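Local coordinates for copper-containing nitrite reductase (Hyphomicrobium denitrificans 1NES1, PDB 6TFO), which probably reduces nitrite to nitric oxide, using copper centres and electrons from cytochrome c, at residues 32-45 against 48-62. Numbering follows the deposited sequence.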
loop_
_atom_site.group_PDB
_atom_site.type_symbol
_atom_site.label_atom_id
_atom_site.label_comp_id
_atom_site.label_asym_id
_atom_site.label_seq_id
_atom_site.Cartn_x
_atom_site.Cartn_y
_atom_site.Cartn_z
ATOM N N PHE C 32 -25.416 -12.403 11.552
ATOM C CA PHE C 32 -24.040 -12.899 11.314
ATOM C C PHE C 32 -23.597 -12.384 9.942
ATOM O O PHE C 32 -24.375 -12.547 8.966
ATOM C CB PHE C 32 -24.016 -14.430 11.363
ATOM C CG PHE C 32 -24.483 -15.021 12.669
ATOM C CD1 PHE C 32 -23.703 -14.932 13.814
ATOM C CD2 PHE C 32 -25.700 -15.681 12.755
ATOM C CE1 PHE C 32 -24.119 -15.504 15.011
ATOM C CE2 PHE C 32 -26.127 -16.227 13.957
ATOM C CZ PHE C 32 -25.340 -16.121 15.085
ATOM N N THR C 33 -22.408 -11.793 9.875
ATOM C CA THR C 33 -21.742 -11.398 8.602
ATOM C C THR C 33 -20.591 -12.377 8.291
ATOM O O THR C 33 -19.724 -12.608 9.166
ATOM C CB THR C 33 -21.301 -9.930 8.676
ATOM O OG1 THR C 33 -22.434 -9.164 9.084
ATOM C CG2 THR C 33 -20.801 -9.402 7.353
ATOM N N LEU C 34 -20.599 -12.965 7.095
ATOM C CA LEU C 34 -19.520 -13.866 6.620
ATOM C C LEU C 34 -18.865 -13.232 5.398
ATOM O O LEU C 34 -19.605 -12.823 4.485
ATOM C CB LEU C 34 -20.094 -15.235 6.261
ATOM C CG LEU C 34 -20.820 -15.981 7.376
ATOM C CD1 LEU C 34 -21.267 -17.357 6.868
ATOM C CD2 LEU C 34 -19.959 -16.133 8.622
ATOM N N ARG C 35 -17.529 -13.162 5.407
ATOM C CA ARG C 35 -16.687 -12.802 4.239
ATOM C C ARG C 35 -16.021 -14.095 3.743
ATOM O O ARG C 35 -15.455 -14.832 4.569
ATOM C CB ARG C 35 -15.709 -11.690 4.626
ATOM C CG ARG C 35 -14.792 -11.235 3.503
ATOM C CD ARG C 35 -14.015 -9.972 3.840
ATOM N NE ARG C 35 -14.850 -8.820 3.519
ATOM C CZ ARG C 35 -15.332 -7.923 4.386
ATOM N NH1 ARG C 35 -15.025 -7.970 5.676
ATOM N NH2 ARG C 35 -16.098 -6.946 3.931
ATOM N N THR C 36 -16.123 -14.384 2.448
ATOM C CA THR C 36 -15.390 -15.504 1.818
ATOM C C THR C 36 -13.906 -15.122 1.765
ATOM O O THR C 36 -13.602 -13.927 1.656
ATOM C CB THR C 36 -15.937 -15.838 0.428
ATOM O OG1 THR C 36 -15.642 -14.730 -0.423
ATOM C CG2 THR C 36 -17.418 -16.121 0.445
ATOM N N GLY C 37 -13.013 -16.109 1.832
ATOM C CA GLY C 37 -11.573 -15.874 1.610
ATOM C C GLY C 37 -10.753 -17.142 1.692
ATOM O O GLY C 37 -11.308 -18.253 1.512
ATOM N N ILE C 38 -9.460 -16.957 1.960
ATOM C CA ILE C 38 -8.423 -18.020 2.120
ATOM C C ILE C 38 -7.845 -17.874 3.527
ATOM O O ILE C 38 -7.347 -16.800 3.854
ATOM C CB ILE C 38 -7.341 -17.888 1.032
ATOM C CG1 ILE C 38 -7.938 -17.789 -0.374
ATOM C CG2 ILE C 38 -6.322 -19.011 1.135
ATOM C CD1 ILE C 38 -8.714 -18.994 -0.812
ATOM N N ALA C 39 -7.943 -18.914 4.340
ATOM C CA ALA C 39 -7.385 -18.947 5.707
ATOM C C ALA C 39 -7.108 -20.409 6.060
ATOM O O ALA C 39 -7.796 -21.290 5.497
ATOM C CB ALA C 39 -8.333 -18.289 6.672
ATOM N N GLU C 40 -6.071 -20.650 6.868
ATOM C CA GLU C 40 -5.680 -22.011 7.319
ATOM C C GLU C 40 -5.574 -22.929 6.099
ATOM O O GLU C 40 -6.042 -24.088 6.204
ATOM C CB GLU C 40 -6.705 -22.532 8.326
ATOM C CG GLU C 40 -7.041 -21.512 9.400
ATOM C CD GLU C 40 -8.024 -21.977 10.459
ATOM O OE1 GLU C 40 -8.676 -23.052 10.249
ATOM O OE2 GLU C 40 -8.135 -21.256 11.494
ATOM N N GLY C 41 -5.028 -22.408 4.988
ATOM C CA GLY C 41 -4.668 -23.182 3.782
ATOM C C GLY C 41 -5.867 -23.672 2.994
ATOM O O GLY C 41 -5.669 -24.535 2.095
ATOM N N ARG C 42 -7.059 -23.121 3.282
ATOM C CA ARG C 42 -8.346 -23.546 2.666
ATOM C C ARG C 42 -9.147 -22.328 2.197
ATOM O O ARG C 42 -8.893 -21.204 2.680
ATOM C CB ARG C 42 -9.126 -24.393 3.676
ATOM C CG ARG C 42 -8.698 -25.846 3.693
ATOM C CD ARG C 42 -8.859 -26.505 5.044
ATOM N NE ARG C 42 -10.191 -26.357 5.612
ATOM C CZ ARG C 42 -10.481 -25.738 6.763
ATOM N NH1 ARG C 42 -9.532 -25.181 7.504
ATOM N NH2 ARG C 42 -11.735 -25.684 7.173
ATOM N N MET C 43 -10.067 -22.557 1.263
ATOM C CA MET C 43 -11.110 -21.576 0.874
ATOM C C MET C 43 -12.260 -21.689 1.881
ATOM O O MET C 43 -12.857 -22.790 1.983
ATOM C CB MET C 43 -11.625 -21.880 -0.529
ATOM C CG MET C 43 -12.301 -20.716 -1.180
ATOM S SD MET C 43 -12.769 -21.236 -2.851
ATOM C CE MET C 43 -12.029 -19.886 -3.761
ATOM N N VAL C 44 -12.530 -20.613 2.627
ATOM C CA VAL C 44 -13.403 -20.654 3.837
ATOM C C VAL C 44 -14.355 -19.452 3.894
ATOM O O VAL C 44 -14.277 -18.523 3.055
ATOM C CB VAL C 44 -12.566 -20.721 5.126
ATOM C CG1 VAL C 44 -11.729 -21.989 5.166
ATOM C CG2 VAL C 44 -11.707 -19.477 5.311
ATOM N N TYR C 45 -15.243 -19.507 4.879
ATOM C CA TYR C 45 -15.996 -18.344 5.383
ATOM C C TYR C 45 -15.199 -17.792 6.563
ATOM O O TYR C 45 -14.664 -18.589 7.353
ATOM C CB TYR C 45 -17.404 -18.764 5.798
ATOM C CG TYR C 45 -18.287 -19.331 4.716
ATOM C CD1 TYR C 45 -18.956 -18.511 3.825
ATOM C CD2 TYR C 45 -18.553 -20.684 4.664
ATOM C CE1 TYR C 45 -19.824 -19.027 2.875
ATOM C CE2 TYR C 45 -19.414 -21.218 3.722
ATOM C CZ TYR C 45 -20.056 -20.385 2.831
ATOM O OH TYR C 45 -20.890 -20.925 1.898
ATOM N N VAL C 48 -17.180 -11.750 10.491
ATOM C CA VAL C 48 -16.967 -10.276 10.533
ATOM C C VAL C 48 -17.819 -9.710 11.669
ATOM O O VAL C 48 -19.048 -9.920 11.639
ATOM C CB VAL C 48 -17.330 -9.624 9.194
ATOM C CG1 VAL C 48 -16.960 -8.149 9.176
ATOM C CG2 VAL C 48 -16.694 -10.367 8.034
ATOM N N GLY C 49 -17.167 -9.057 12.639
ATOM C CA GLY C 49 -17.779 -8.396 13.803
ATOM C C GLY C 49 -18.436 -9.385 14.745
ATOM O O GLY C 49 -18.449 -10.591 14.447
ATOM N N GLY C 50 -18.979 -8.877 15.847
ATOM C CA GLY C 50 -19.742 -9.659 16.832
ATOM C C GLY C 50 -18.859 -10.662 17.540
ATOM O O GLY C 50 -17.664 -10.382 17.711
ATOM N N ASP C 51 -19.436 -11.805 17.911
ATOM C CA ASP C 51 -18.760 -12.883 18.674
ATOM C C ASP C 51 -17.988 -13.783 17.708
ATOM O O ASP C 51 -17.414 -14.775 18.198
ATOM C CB ASP C 51 -19.771 -13.719 19.456
ATOM C CG ASP C 51 -20.672 -12.885 20.349
ATOM O OD1 ASP C 51 -20.233 -11.779 20.749
ATOM O OD2 ASP C 51 -21.809 -13.336 20.628
ATOM N N ILE C 52 -17.967 -13.470 16.405
ATOM C CA ILE C 52 -17.368 -14.380 15.383
ATOM C C ILE C 52 -16.258 -13.670 14.599
ATOM O O ILE C 52 -15.832 -14.244 13.572
ATOM C CB ILE C 52 -18.446 -14.944 14.434
ATOM C CG1 ILE C 52 -19.100 -13.849 13.585
ATOM C CG2 ILE C 52 -19.465 -15.750 15.214
ATOM C CD1 ILE C 52 -19.841 -14.370 12.380
ATOM N N ASP C 53 -15.795 -12.490 15.038
ATOM C CA ASP C 53 -14.848 -11.669 14.235
ATOM C C ASP C 53 -13.581 -12.497 13.969
ATOM O O ASP C 53 -13.025 -13.039 14.935
ATOM C CB ASP C 53 -14.516 -10.333 14.906
ATOM C CG ASP C 53 -13.707 -9.405 14.016
ATOM O OD1 ASP C 53 -14.166 -9.119 12.885
ATOM O OD2 ASP C 53 -12.600 -9.002 14.441
ATOM N N ARG C 54 -13.194 -12.628 12.696
ATOM C CA ARG C 54 -11.901 -13.190 12.219
ATOM C C ARG C 54 -11.832 -14.705 12.415
ATOM O O ARG C 54 -10.811 -15.270 12.021
ATOM C CB ARG C 54 -10.704 -12.549 12.937
ATOM C CG ARG C 54 -10.384 -11.123 12.530
ATOM C CD ARG C 54 -9.461 -10.580 13.610
ATOM N NE ARG C 54 -8.788 -9.340 13.250
ATOM C CZ ARG C 54 -7.858 -9.212 12.305
ATOM N NH1 ARG C 54 -7.487 -10.253 11.575
ATOM N NH2 ARG C 54 -7.316 -8.025 12.081
ATOM N N GLN C 55 -12.858 -15.347 12.972
ATOM C CA GLN C 55 -12.918 -16.827 13.091
ATOM C C GLN C 55 -13.189 -17.428 11.712
ATOM O O GLN C 55 -13.982 -16.853 10.952
ATOM C CB GLN C 55 -14.018 -17.265 14.051
ATOM C CG GLN C 55 -13.798 -16.793 15.475
ATOM C CD GLN C 55 -14.916 -17.279 16.363
ATOM O OE1 GLN C 55 -15.618 -18.238 16.035
ATOM N NE2 GLN C 55 -15.104 -16.602 17.487
ATOM N N VAL C 56 -12.589 -18.567 11.406
ATOM C CA VAL C 56 -12.781 -19.200 10.071
ATOM C C VAL C 56 -13.877 -20.247 10.256
ATOM O O VAL C 56 -13.874 -20.908 11.321
ATOM C CB VAL C 56 -11.473 -19.757 9.445
ATOM C CG1 VAL C 56 -10.223 -19.219 10.127
ATOM C CG2 VAL C 56 -11.432 -21.268 9.368
ATOM N N ASN C 57 -14.788 -20.340 9.285
ATOM C CA ASN C 57 -15.975 -21.228 9.333
ATOM C C ASN C 57 -16.582 -21.181 10.737
ATOM O O ASN C 57 -16.765 -22.220 11.379
ATOM C CB ASN C 57 -15.608 -22.625 8.848
ATOM C CG ASN C 57 -15.180 -22.617 7.398
ATOM O OD1 ASN C 57 -15.660 -21.779 6.630
ATOM N ND2 ASN C 57 -14.262 -23.512 7.023
ATOM N N PRO C 58 -16.969 -19.978 11.235
ATOM C CA PRO C 58 -17.410 -19.819 12.621
ATOM C C PRO C 58 -18.692 -20.602 12.892
ATOM O O PRO C 58 -19.533 -20.700 11.999
ATOM C CB PRO C 58 -17.669 -18.313 12.801
ATOM C CG PRO C 58 -17.909 -17.831 11.385
ATOM C CD PRO C 58 -17.037 -18.709 10.500
ATOM N N LYS C 59 -18.804 -21.133 14.113
ATOM C CA LYS C 59 -20.065 -21.727 14.609
ATOM C C LYS C 59 -21.032 -20.561 14.860
ATOM O O LYS C 59 -20.661 -19.614 15.596
ATOM C CB LYS C 59 -19.830 -22.581 15.856
ATOM C CG LYS C 59 -21.076 -23.284 16.368
ATOM C CD LYS C 59 -20.880 -23.989 17.676
ATOM C CE LYS C 59 -20.475 -25.431 17.481
ATOM N NZ LYS C 59 -20.668 -26.225 18.713
ATOM N N LEU C 60 -22.206 -20.611 14.227
ATOM C CA LEU C 60 -23.286 -19.612 14.402
ATOM C C LEU C 60 -24.269 -20.155 15.444
ATOM O O LEU C 60 -25.072 -21.063 15.110
ATOM C CB LEU C 60 -23.932 -19.393 13.033
ATOM C CG LEU C 60 -22.969 -19.037 11.905
ATOM C CD1 LEU C 60 -23.726 -18.642 10.652
ATOM C CD2 LEU C 60 -22.004 -17.924 12.295
ATOM N N VAL C 61 -24.157 -19.678 16.688
ATOM C CA VAL C 61 -25.025 -20.154 17.809
ATOM C C VAL C 61 -26.286 -19.285 17.866
ATOM O O VAL C 61 -26.177 -18.055 18.050
ATOM C CB VAL C 61 -24.293 -20.176 19.162
ATOM C CG1 VAL C 61 -25.260 -20.458 20.304
ATOM C CG2 VAL C 61 -23.152 -21.178 19.162
ATOM N N VAL C 62 -27.428 -19.936 17.705
ATOM C CA VAL C 62 -28.778 -19.306 17.704
ATOM C C VAL C 62 -29.680 -20.137 18.615
ATOM O O VAL C 62 -29.415 -21.335 18.777
ATOM C CB VAL C 62 -29.369 -19.157 16.290
ATOM C CG1 VAL C 62 -28.418 -18.433 15.353
ATOM C CG2 VAL C 62 -29.818 -20.476 15.685
HETATM O O HOH W 1 -21.238 -11.161 12.593
HETATM O O HOH W 2 -13.334 -24.883 9.429
#
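Phe32 lays one face of its ring on Leu60, whose CB stands 4.0 Å from the ring centroid in a CH-pi contact. Phe32 CG lies beside its own backbone N (chi1 -59°), which aims the ring at strand 60-63 of the facing sheet; there the ring edge meets the carbonyl of Val61 and Val62, with Phe32 CE2 3.5 Å from Val62 CG1. Replacing the ring by an alanine is likely to open a gap over Leu60 and leave Val62 CG1 without its aromatic neighbour. Next along the strand, Val48 N gives a hydrogen bond to Thr33 O (3.0 Å), while a water joins Thr33 N to Val48 O; the CG2 methyl of Val48 rests on Arg35 CB. At the far end, Val56 sets both methyls against the Glu40 carboxylate and CG1 against Ala39 CB. Asn57 grips Tyr45 twice: Asn57 N gives a nearly straight bond to Tyr45 O (2.6 Å, 166°), and Asn57 OD1 accepts Tyr45 N (2.9 Å), the donor standing out of the side-chain carbonyl plane. Asn57 ND2 binds Gly126 O and shares a water with Arg42 NH2. Apolar packing thus joins the two sheets of this cupredoxin domain, whereas two hydrogen bonds fix the backbone of Tyr45, whose side chain touches the copper ligand Cys117.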